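Local coordinates for protein CCMAN5 (Cellulosimicrobium cellulans, PDB 2XSG) that probably hydrolyses alpha-mannosidic linkages as a calcium-containing family 92 glycoside hydrolase, and enables mannose-6-phosphate modification of yeast-produced lysosomal enzymes, at residues N40-P45 with L163-T168; S60-T65 with I134-A139; P498-A503 with L511-A516; E555-G558 with A562-L565. All coordinates share one frame; numbering follows the deposited sequence.

Contact 1: N40-P45 with L163-T168; sequences NPRTTP and LETNNT
R42 on strand 40-44 and N167 in the irregular loop 163-168 keep their CA atoms 10.4 Å apart, so the two backbones never meet and one long side chain has to span the interval. It is well shaped for that. R42 leaves with CG opposite its backbone N (chi1 -164°) and runs extended as far as NE, which carries the guanidinium right across to the loop. There NH1 and NH2, end-on, both take hold of a single atom: OD1 of N167 lies 2.9 Å from R42 NH1 and 2.8 Å from R42 NH2. That oxygen sits practically in the guanidinium plane, and the amide of N167 is turned only 20° from it, so the two flat groups are nearly coplanar, with the amide at the guanidinium edge. The bonds are somewhat bent, as expected when two N-H groups converge on one acceptor. T165 comes to meet R42 from the opposite direction, its CG2 over one face of the guanidinium, toward the rim, 3.7 Å from R42 NE. In-plane bonding and a methyl on the face together limit how the group can rotate. A methionine in place of R42 would probably leave N167 OD1 without both of these donors, the amide then being held at its ND2 end, where it bonds to G75 O. Next door, OD1 of N166 accepts from the backbone N of T168, closing an Asx turn in the loop that links strand 158-162 to strand 169-179 of the beta-rich N-terminal domain of this family.

Contact 2: S60-T65 with I134-A139; sequences SGFTHT and IEAEVA
F62 turns one ring face to V138, and A136 meets the same ring at its rim: this is sheet-on-sheet packing in the beta-rich N-terminal domain, between strand 58-63 of a small antiparallel sheet and strand 133-140 of the large one. The CA atoms of F62 and V138 are 8.6 Å apart, so side chains alone fill the interval. V138 CG1 sits almost exactly over the middle of the F62 ring, 3.8 Å from its centroid and just 3° off the normal, a CH-pi contact. With chi1 at -61°, V138 sets CG1 opposite its carbonyl carbon and leaves CG2 between the backbone N and that carbon; from there CG2 reaches over the rim to F62 CE1 at 3.9 Å. A136, two residues earlier and on the same face of its strand, plays a different part. Its methyl lies near the ring plane rather than above it. Putting an alanine at F62 would probably open a gap between the two sheets and leave both V138 methyls without the surface they now rest on. Y149 of strand 144-150 touches both F62 and A136, and V39 packs on F62 and V138; all three residues of the contact are buried. A136 CB meets the outer edge of the F62 ring, 4.0 Å from F62 CE2.

Contact 3: P498-A503 with L511-A516; sequences PGAWTA and LLTPRA
L511 packs on A500 where a beta hairpin in the catalytic domain, built on strands 496-497 and 508-512, turns out of its regular course. The chain rounds a corner at 498-501, and A500 and W501 both lie opposite V509, a classic beta bulge. From CB outward, L511 first rests against the methyl of A500, with L511 CB and A500 CB 3.7 Å apart, the closest approach of the two segments. CG stays on the same methyl, 4.0 Å from A500 CB. With CG opposite the carbonyl carbon (chi1 -62°), the branch heads along the neighbouring chain, and at its end L511 CD1 touches both W501 CB, at 3.8 Å, and A500 CB, at 4.1 Å. W540 of helix 539-542 also packs on this leucine. W501 offers L511 only its CB, because its indole leads away from 511-516: CG is set opposite the backbone N (chi1 178°), and the ring stacks on H569 while the backbone N of A503 lies over one of its faces. A500 therefore acts as the small hub of the contact, its methyl touching the leucine over most of its length and, more loosely, T513. T513 OG1 is also hydrogen-bonded to H526 NE2, and it donates back along its own segment to L511 O at 2.8 Å, approaching from 44° out of the carbonyl plane.

Contact 4: E555-G558 with A562-L565; sequences EAMG and AARL
M557 reaches A563 by way of three torsions: chi1 at -75° places CG opposite the carbonyl carbon, chi2 at -173° carries the chain straight on, and chi3 at 78° bends the terminal methyl over the start of the next helix. M557 SD then lies 4.0 Å from A563 CB, while M557 CE comes 3.9 Å from A563 CA, so the thioether lies against both side chain and backbone of that alanine. V509 of strand 508-512 packs on M557 as well and on A562. The turn itself is a short link between helices 550-556 and 560-570. G558, the first residue to leave helical angles, has positive phi and closes a Schellman motif, its N bonded to E555 O at 3.0 Å. The carbonyls leaving that helix end then run past the methyl of A562, whose CB is 3.5 Å from M557 O and 3.7 Å from G558 O. One water joins the two backbones without any direct bond: it donates to G558 O at 2.7 Å and accepts from A562 N at 2.8 Å, satisfying an amide in the first turn of helix 560-570.

In the fold
From the N terminus, strand 40-44 opens contact 1 and strand 58-63 opens contact 2, as neighbours in one antiparallel sheet, joined by backbone hydrogen bonds, probably R42 N to G61 O and S60 N to R42 O. Contact 2 closes first, at 134-139, bringing the large sheet onto the small one; contact 1 closes later, at 163-168, so the shorter loop sits within the longer. Both belong to the N-terminal domain. Contacts 3 and 4 follow in series within the catalytic domain, each closing a short local loop, the first a hairpin and the second a helix pair. They meet where A503 packs on L565. About 54 Å separates the centres of contacts 2 and 3, on opposite sides of the chain's centre.

Contact 1: N40-P45 with L163-T168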
loop_
_atom_site.group_PDB
_atom_site.type_symbol
_atom_site.label_atom_id
_atom_site.label_comp_id
_atom_site.label_asym_id
_atom_site.label_seq_id
_atom_site.Cartn_x
_atom_site.Cartn_y
_atom_site.Cartn_z
ATOM N N ASN A 40 7.575 -15.011 -0.217
ATOM C CA ASN A 40 8.203 -14.339 0.927
ATOM C C ASN A 40 8.871 -15.338 1.841
ATOM O O ASN A 40 8.202 -16.261 2.326
ATOM C CB ASN A 40 7.158 -13.562 1.732
ATOM C CG ASN A 40 7.774 -12.476 2.616
ATOM O OD1 ASN A 40 7.333 -12.267 3.749
ATOM N ND2 ASN A 40 8.802 -11.792 2.109
ATOM N N PRO A 41 10.186 -15.154 2.100
ATOM C CA PRO A 41 10.812 -15.954 3.134
ATOM C C PRO A 41 10.080 -15.721 4.452
ATOM O O PRO A 41 9.539 -14.636 4.646
ATOM C CB PRO A 41 12.238 -15.362 3.217
ATOM C CG PRO A 41 12.116 -13.964 2.616
ATOM C CD PRO A 41 11.122 -14.166 1.524
ATOM N N ARG A 42 10.054 -16.723 5.333
ATOM C CA ARG A 42 9.448 -16.581 6.656
ATOM C C ARG A 42 10.468 -16.709 7.769
ATOM O O ARG A 42 11.046 -17.774 7.956
ATOM C CB ARG A 42 8.359 -17.637 6.867
ATOM C CG ARG A 42 7.416 -17.340 8.041
ATOM C CD ARG A 42 6.129 -18.178 7.893
ATOM N NE ARG A 42 5.024 -17.721 8.747
ATOM C CZ ARG A 42 4.229 -16.682 8.480
ATOM N NH1 ARG A 42 4.434 -15.944 7.398
ATOM N NH2 ARG A 42 3.243 -16.360 9.322
ATOM N N THR A 43 10.673 -15.649 8.538
ATOM C CA THR A 43 11.630 -15.745 9.646
ATOM C C THR A 43 11.018 -16.460 10.853
ATOM O O THR A 43 9.801 -16.598 10.953
ATOM C CB THR A 43 12.234 -14.378 10.066
ATOM O OG1 THR A 43 11.207 -13.492 10.516
ATOM C CG2 THR A 43 12.987 -13.740 8.914
ATOM N N THR A 44 11.871 -16.915 11.763
ATOM C CA THR A 44 11.406 -17.547 13.002
ATOM C C THR A 44 12.434 -17.277 14.096
ATOM O O THR A 44 13.634 -17.181 13.796
ATOM C CB THR A 44 11.181 -19.068 12.791
ATOM O OG1 THR A 44 10.847 -19.685 14.036
ATOM C CG2 THR A 44 12.426 -19.744 12.185
ATOM N N PRO A 45 11.989 -17.128 15.364
ATOM C CA PRO A 45 10.619 -17.182 15.880
ATOM C C PRO A 45 9.845 -15.877 15.694
ATOM O O PRO A 45 8.624 -15.851 15.882
ATOM C CB PRO A 45 10.827 -17.452 17.369
ATOM C CG PRO A 45 12.111 -16.768 17.680
ATOM C CD PRO A 45 12.970 -16.894 16.442
ATOM N N LEU A 163 -0.079 -26.229 4.511
ATOM C CA LEU A 163 -1.266 -25.489 4.079
ATOM C C LEU A 163 -2.052 -24.876 5.224
ATOM O O LEU A 163 -3.133 -24.319 5.019
ATOM C CB LEU A 163 -2.174 -26.366 3.213
ATOM C CG LEU A 163 -1.729 -26.683 1.778
ATOM C CD1 LEU A 163 -1.218 -25.435 1.048
ATOM C CD2 LEU A 163 -0.663 -27.713 1.779
ATOM N N GLU A 164 -1.508 -24.972 6.434
ATOM C CA GLU A 164 -2.158 -24.342 7.583
ATOM C C GLU A 164 -1.671 -22.899 7.762
ATOM O O GLU A 164 -2.451 -22.037 8.129
ATOM C CB GLU A 164 -1.926 -25.160 8.855
ATOM C CG GLU A 164 -2.817 -24.742 10.032
ATOM C CD GLU A 164 -2.272 -23.529 10.792
ATOM O OE1 GLU A 164 -1.072 -23.209 10.655
ATOM O OE2 GLU A 164 -3.055 -22.879 11.522
ATOM N N THR A 165 -0.380 -22.659 7.493
ATOM C CA THR A 165 0.292 -21.363 7.715
ATOM C C THR A 165 -0.511 -20.193 7.147
ATOM O O THR A 165 -0.894 -20.197 5.968
ATOM C CB THR A 165 1.717 -21.353 7.107
ATOM O OG1 THR A 165 2.418 -22.531 7.505
ATOM C CG2 THR A 165 2.510 -20.117 7.540
ATOM N N ASN A 166 -0.806 -19.228 8.015
ATOM C CA ASN A 166 -1.416 -17.960 7.604
ATOM C C ASN A 166 -1.002 -16.865 8.571
ATOM O O ASN A 166 -0.841 -17.136 9.760
ATOM C CB ASN A 166 -2.945 -18.080 7.561
ATOM C CG ASN A 166 -3.602 -16.865 6.940
ATOM O OD1 ASN A 166 -3.828 -15.863 7.611
ATOM N ND2 ASN A 166 -3.943 -16.960 5.652
ATOM N N ASN A 167 -0.854 -15.640 8.064
ATOM C CA ASN A 167 -0.462 -14.493 8.889
ATOM C C ASN A 167 -1.476 -14.093 9.954
ATOM O O ASN A 167 -1.108 -13.484 10.969
ATOM C CB ASN A 167 -0.060 -13.289 8.015
ATOM C CG ASN A 167 1.277 -13.507 7.326
ATOM O OD1 ASN A 167 2.155 -14.190 7.860
ATOM N ND2 ASN A 167 1.435 -12.951 6.147
ATOM N N THR A 168 -2.735 -14.461 9.732
ATOM C CA THR A 168 -3.795 -14.161 10.686
ATOM C C THR A 168 -4.671 -15.359 11.018
ATOM O O THR A 168 -4.831 -15.685 12.183
ATOM C CB THR A 168 -4.667 -12.982 10.216
ATOM O OG1 THR A 168 -3.892 -11.783 10.268
ATOM C CG2 THR A 168 -5.892 -12.813 11.116
#

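Contact 2: S60-T65 with I134-A139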
loop_
_atom_site.group_PDB
_atom_site.type_symbol
_atom_site.label_atom_id
_atom_site.label_comp_id
_atom_site.label_asym_id
_atom_site.label_seq_id
_atom_site.Cartn_x
_atom_site.Cartn_y
_atom_site.Cartn_z
ATOM N N SER A 60 12.261 -20.436 8.143
ATOM C CA SER A 60 11.626 -21.720 7.934
ATOM C C SER A 60 11.544 -21.975 6.424
ATOM O O SER A 60 12.316 -22.775 5.895
ATOM C CB SER A 60 10.253 -21.731 8.618
ATOM O OG SER A 60 9.487 -20.619 8.165
ATOM N N GLY A 61 10.672 -21.260 5.716
ATOM C CA GLY A 61 10.485 -21.452 4.272
ATOM C C GLY A 61 9.865 -20.265 3.539
ATOM O O GLY A 61 10.014 -19.120 3.957
ATOM N N PHE A 62 9.156 -20.546 2.444
ATOM C CA PHE A 62 8.540 -19.502 1.618
ATOM C C PHE A 62 7.020 -19.628 1.538
ATOM O O PHE A 62 6.494 -20.705 1.272
ATOM C CB PHE A 62 9.144 -19.528 0.214
ATOM C CG PHE A 62 10.632 -19.327 0.207
ATOM C CD1 PHE A 62 11.165 -18.040 0.160
ATOM C CD2 PHE A 62 11.499 -20.416 0.288
ATOM C CE1 PHE A 62 12.525 -17.830 0.171
ATOM C CE2 PHE A 62 12.886 -20.216 0.298
ATOM C CZ PHE A 62 13.399 -18.912 0.243
ATOM N N THR A 63 6.330 -18.516 1.792
ATOM C CA THR A 63 4.882 -18.417 1.666
ATOM C C THR A 63 4.619 -17.759 0.322
ATOM O O THR A 63 5.539 -17.178 -0.252
ATOM C CB THR A 63 4.285 -17.576 2.804
ATOM O OG1 THR A 63 4.959 -16.313 2.877
ATOM C CG2 THR A 63 4.469 -18.282 4.115
ATOM N N HIS A 64 3.391 -17.874 -0.207
ATOM C CA HIS A 64 3.144 -17.466 -1.591
ATOM C C HIS A 64 2.122 -16.347 -1.748
ATOM O O HIS A 64 1.947 -15.820 -2.852
ATOM C CB HIS A 64 2.786 -18.687 -2.460
ATOM C CG HIS A 64 3.943 -19.611 -2.671
ATOM N ND1 HIS A 64 4.438 -20.417 -1.670
ATOM C CD2 HIS A 64 4.760 -19.788 -3.736
ATOM C CE1 HIS A 64 5.486 -21.082 -2.122
ATOM N NE2 HIS A 64 5.696 -20.725 -3.376
ATOM N N THR A 65 1.423 -16.023 -0.660
ATOM C CA THR A 65 0.433 -14.941 -0.665
ATOM C C THR A 65 0.773 -13.930 0.410
ATOM O O THR A 65 1.408 -14.262 1.421
ATOM C CB THR A 65 -1.036 -15.439 -0.441
ATOM O OG1 THR A 65 -1.209 -15.856 0.923
ATOM C CG2 THR A 65 -1.379 -16.587 -1.379
ATOM N N ILE A 134 21.573 -25.527 2.410
ATOM C CA ILE A 134 20.520 -25.603 1.421
ATOM C C ILE A 134 20.455 -24.230 0.740
ATOM O O ILE A 134 20.035 -23.237 1.353
ATOM C CB ILE A 134 19.142 -25.960 2.027
ATOM C CG1 ILE A 134 19.189 -27.300 2.793
ATOM C CG2 ILE A 134 18.079 -25.989 0.933
ATOM C CD1 ILE A 134 17.961 -27.533 3.685
ATOM N N GLU A 135 20.905 -24.175 -0.512
ATOM C CA GLU A 135 20.907 -22.921 -1.264
ATOM C C GLU A 135 19.513 -22.776 -1.848
ATOM O O GLU A 135 19.069 -23.630 -2.590
ATOM C CB GLU A 135 21.967 -22.929 -2.376
ATOM C CG GLU A 135 23.437 -23.042 -1.885
ATOM C CD GLU A 135 24.009 -21.738 -1.307
ATOM O OE1 GLU A 135 23.282 -20.714 -1.181
ATOM O OE2 GLU A 135 25.211 -21.736 -0.966
ATOM N N ALA A 136 18.817 -21.715 -1.466
ATOM C CA ALA A 136 17.455 -21.502 -1.904
ATOM C C ALA A 136 17.388 -20.280 -2.808
ATOM O O ALA A 136 17.867 -19.208 -2.460
ATOM C CB ALA A 136 16.553 -21.333 -0.718
ATOM N N GLU A 137 16.779 -20.460 -3.971
ATOM C CA GLU A 137 16.479 -19.355 -4.859
ATOM C C GLU A 137 14.979 -19.394 -5.214
ATOM O O GLU A 137 14.457 -20.442 -5.595
ATOM C CB GLU A 137 17.278 -19.492 -6.147
ATOM C CG GLU A 137 18.780 -19.290 -6.030
ATOM C CD GLU A 137 19.498 -19.789 -7.263
ATOM O OE1 GLU A 137 19.864 -18.968 -8.108
ATOM O OE2 GLU A 137 19.646 -21.017 -7.417
ATOM N N VAL A 138 14.295 -18.262 -5.072
ATOM C CA VAL A 138 12.934 -18.114 -5.591
ATOM C C VAL A 138 12.849 -16.916 -6.557
ATOM O O VAL A 138 13.638 -15.959 -6.457
ATOM C CB VAL A 138 11.875 -17.988 -4.452
ATOM C CG1 VAL A 138 11.871 -19.251 -3.586
ATOM C CG2 VAL A 138 12.139 -16.755 -3.550
ATOM N N ALA A 139 11.915 -17.002 -7.510
ATOM C CA ALA A 139 11.533 -15.874 -8.349
ATOM C C ALA A 139 10.014 -15.895 -8.545
ATOM O O ALA A 139 9.368 -16.903 -8.243
ATOM C CB ALA A 139 12.239 -15.946 -9.693
#

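Contact 3: P498-A503 with L511-A516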
loop_
_atom_site.group_PDB
_atom_site.type_symbol
_atom_site.label_atom_id
_atom_site.label_comp_id
_atom_site.label_asym_id
_atom_site.label_seq_id
_atom_site.Cartn_x
_atom_site.Cartn_y
_atom_site.Cartn_z
ATOM N N PRO A 498 -15.428 28.117 16.622
ATOM C CA PRO A 498 -14.664 29.374 16.607
ATOM C C PRO A 498 -13.855 29.550 17.877
ATOM O O PRO A 498 -14.306 29.162 18.948
ATOM C CB PRO A 498 -15.752 30.451 16.551
ATOM C CG PRO A 498 -16.924 29.753 15.932
ATOM C CD PRO A 498 -16.873 28.353 16.479
ATOM N N GLY A 499 -12.668 30.123 17.751
ATOM C CA GLY A 499 -11.812 30.413 18.904
ATOM C C GLY A 499 -11.386 29.184 19.699
ATOM O O GLY A 499 -11.098 29.293 20.895
ATOM N N ALA A 500 -11.341 28.023 19.042
ATOM C CA ALA A 500 -10.879 26.777 19.681
ATOM C C ALA A 500 -9.416 26.894 20.090
ATOM O O ALA A 500 -9.012 26.322 21.088
ATOM C CB ALA A 500 -11.075 25.578 18.771
ATOM N N TRP A 501 -8.639 27.624 19.292
ATOM C CA TRP A 501 -7.264 27.932 19.602
ATOM C C TRP A 501 -7.045 29.433 19.398
ATOM O O TRP A 501 -7.573 30.013 18.448
ATOM C CB TRP A 501 -6.291 27.111 18.739
ATOM C CG TRP A 501 -4.888 27.467 19.029
ATOM C CD1 TRP A 501 -4.208 27.235 20.196
ATOM C CD2 TRP A 501 -3.983 28.184 18.171
ATOM N NE1 TRP A 501 -2.933 27.758 20.114
ATOM C CE2 TRP A 501 -2.767 28.331 18.877
ATOM C CE3 TRP A 501 -4.078 28.703 16.873
ATOM C CZ2 TRP A 501 -1.655 28.989 18.327
ATOM C CZ3 TRP A 501 -2.967 29.347 16.322
ATOM C CH2 TRP A 501 -1.782 29.493 17.053
ATOM N N THR A 502 -6.286 30.053 20.301
ATOM C CA THR A 502 -5.984 31.488 20.215
ATOM C C THR A 502 -4.512 31.694 19.892
ATOM O O THR A 502 -3.638 31.236 20.636
ATOM C CB THR A 502 -6.338 32.209 21.516
ATOM O OG1 THR A 502 -7.754 32.136 21.735
ATOM C CG2 THR A 502 -5.901 33.685 21.459
ATOM N N ALA A 503 -4.243 32.373 18.777
ATOM C CA ALA A 503 -2.875 32.638 18.347
ATOM C C ALA A 503 -2.129 33.589 19.300
ATOM O O ALA A 503 -2.750 34.242 20.147
ATOM C CB ALA A 503 -2.857 33.170 16.910
ATOM N N LEU A 511 -11.371 25.346 15.023
ATOM C CA LEU A 511 -10.855 23.984 14.842
ATOM C C LEU A 511 -11.948 22.950 15.028
ATOM O O LEU A 511 -12.845 23.113 15.869
ATOM C CB LEU A 511 -9.753 23.675 15.855
ATOM C CG LEU A 511 -8.453 24.450 15.908
ATOM C CD1 LEU A 511 -7.668 23.940 17.114
ATOM C CD2 LEU A 511 -7.667 24.271 14.627
ATOM N N LEU A 512 -11.852 21.873 14.254
ATOM C CA LEU A 512 -12.688 20.705 14.433
ATOM C C LEU A 512 -12.735 20.341 15.913
ATOM O O LEU A 512 -11.690 20.169 16.548
ATOM C CB LEU A 512 -12.137 19.538 13.618
ATOM C CG LEU A 512 -12.904 18.206 13.689
ATOM C CD1 LEU A 512 -14.284 18.293 12.985
ATOM C CD2 LEU A 512 -12.079 17.095 13.076
ATOM N N THR A 513 -13.955 20.241 16.440
ATOM C CA THR A 513 -14.230 19.982 17.859
ATOM C C THR A 513 -15.498 19.107 17.988
ATOM O O THR A 513 -16.469 19.332 17.264
ATOM C CB THR A 513 -14.445 21.326 18.619
ATOM O OG1 THR A 513 -13.315 22.166 18.422
ATOM C CG2 THR A 513 -14.620 21.125 20.116
ATOM N N PRO A 514 -15.499 18.102 18.896
ATOM C CA PRO A 514 -16.726 17.329 19.051
ATOM C C PRO A 514 -17.875 18.221 19.576
ATOM O O PRO A 514 -17.654 19.137 20.383
ATOM C CB PRO A 514 -16.343 16.270 20.088
ATOM C CG PRO A 514 -15.255 16.935 20.890
ATOM C CD PRO A 514 -14.467 17.675 19.853
ATOM N N ARG A 515 -19.081 17.933 19.115
ATOM C CA ARG A 515 -20.245 18.745 19.435
ATOM C C ARG A 515 -21.377 17.844 19.871
ATOM O O ARG A 515 -21.679 16.846 19.216
ATOM C CB ARG A 515 -20.659 19.559 18.218
ATOM C CG ARG A 515 -21.261 20.907 18.541
ATOM C CD ARG A 515 -21.844 21.567 17.290
ATOM N NE ARG A 515 -22.441 22.863 17.629
ATOM C CZ ARG A 515 -22.729 23.824 16.758
ATOM N NH1 ARG A 515 -22.490 23.665 15.458
ATOM N NH2 ARG A 515 -23.261 24.954 17.198
ATOM N N ALA A 516 -21.991 18.207 21.000
ATOM C CA ALA A 516 -23.076 17.447 21.591
ATOM C C ALA A 516 -24.344 17.534 20.727
ATOM O O ALA A 516 -24.446 18.383 19.827
ATOM C CB ALA A 516 -23.352 17.942 23.024
#

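Contact 4: E555-G558 with A562-L565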
loop_
_atom_site.group_PDB
_atom_site.type_symbol
_atom_site.label_atom_id
_atom_site.label_comp_id
_atom_site.label_asym_id
_atom_site.label_seq_id
_atom_site.Cartn_x
_atom_site.Cartn_y
_atom_site.Cartn_z
ATOM N N GLU A 555 -12.611 29.929 5.857
ATOM C CA GLU A 555 -13.711 30.754 6.402
ATOM C C GLU A 555 -14.233 30.275 7.761
ATOM O O GLU A 555 -14.387 31.073 8.681
ATOM C CB GLU A 555 -14.867 30.888 5.394
ATOM C CG GLU A 555 -16.193 31.375 6.028
ATOM C CD GLU A 555 -17.138 32.125 5.056
ATOM O OE1 GLU A 555 -16.705 32.482 3.938
ATOM O OE2 GLU A 555 -18.320 32.370 5.425
ATOM N N ALA A 556 -14.490 28.978 7.896
ATOM C CA ALA A 556 -15.000 28.450 9.156
ATOM C C ALA A 556 -13.989 28.608 10.292
ATOM O O ALA A 556 -14.376 28.698 11.456
ATOM C CB ALA A 556 -15.419 26.981 9.000
ATOM N N MET A 557 -12.700 28.637 9.935
ATOM C CA MET A 557 -11.595 28.823 10.870
ATOM C C MET A 557 -11.505 30.258 11.387
ATOM O O MET A 557 -10.829 30.523 12.391
ATOM C CB MET A 557 -10.259 28.471 10.196
ATOM C CG MET A 557 -9.991 26.978 10.003
ATOM S SD MET A 557 -8.314 26.674 9.390
ATOM C CE MET A 557 -7.325 26.876 10.882
ATOM N N GLY A 558 -12.155 31.181 10.684
ATOM C CA GLY A 558 -12.161 32.590 11.070
ATOM C C GLY A 558 -11.360 33.457 10.109
ATOM O O GLY A 558 -10.883 34.538 10.482
ATOM N N ALA A 562 -6.371 33.662 10.291
ATOM C CA ALA A 562 -6.565 32.604 11.276
ATOM C C ALA A 562 -6.011 31.278 10.742
ATOM O O ALA A 562 -5.304 30.576 11.465
ATOM C CB ALA A 562 -8.038 32.465 11.659
ATOM N N ALA A 563 -6.325 30.957 9.478
ATOM C CA ALA A 563 -5.796 29.743 8.808
ATOM C C ALA A 563 -4.284 29.750 8.739
ATOM O O ALA A 563 -3.635 28.726 9.014
ATOM C CB ALA A 563 -6.358 29.613 7.406
ATOM N N ARG A 564 -3.733 30.901 8.349
ATOM C CA ARG A 564 -2.296 31.061 8.137
ATOM C C ARG A 564 -1.554 30.808 9.441
ATOM O O ARG A 564 -0.540 30.102 9.450
ATOM C CB ARG A 564 -1.972 32.454 7.567
ATOM C CG ARG A 564 -0.477 32.689 7.206
ATOM C CD ARG A 564 -0.157 34.183 6.947
ATOM N NE ARG A 564 -0.113 34.955 8.191
ATOM C CZ ARG A 564 0.927 34.992 9.027
ATOM N NH1 ARG A 564 2.043 34.317 8.753
ATOM N NH2 ARG A 564 0.852 35.712 10.147
ATOM N N LEU A 565 -2.088 31.358 10.534
ATOM C CA LEU A 565 -1.482 31.196 11.858
ATOM C C LEU A 565 -1.703 29.769 12.395
ATOM O O LEU A 565 -0.831 29.211 13.052
ATOM C CB LEU A 565 -2.025 32.244 12.834
ATOM C CG LEU A 565 -1.575 33.699 12.606
ATOM C CD1 LEU A 565 -2.451 34.646 13.390
ATOM C CD2 LEU A 565 -0.113 33.903 13.011
HETATM O O HOH W 1 -8.373 35.541 10.066
#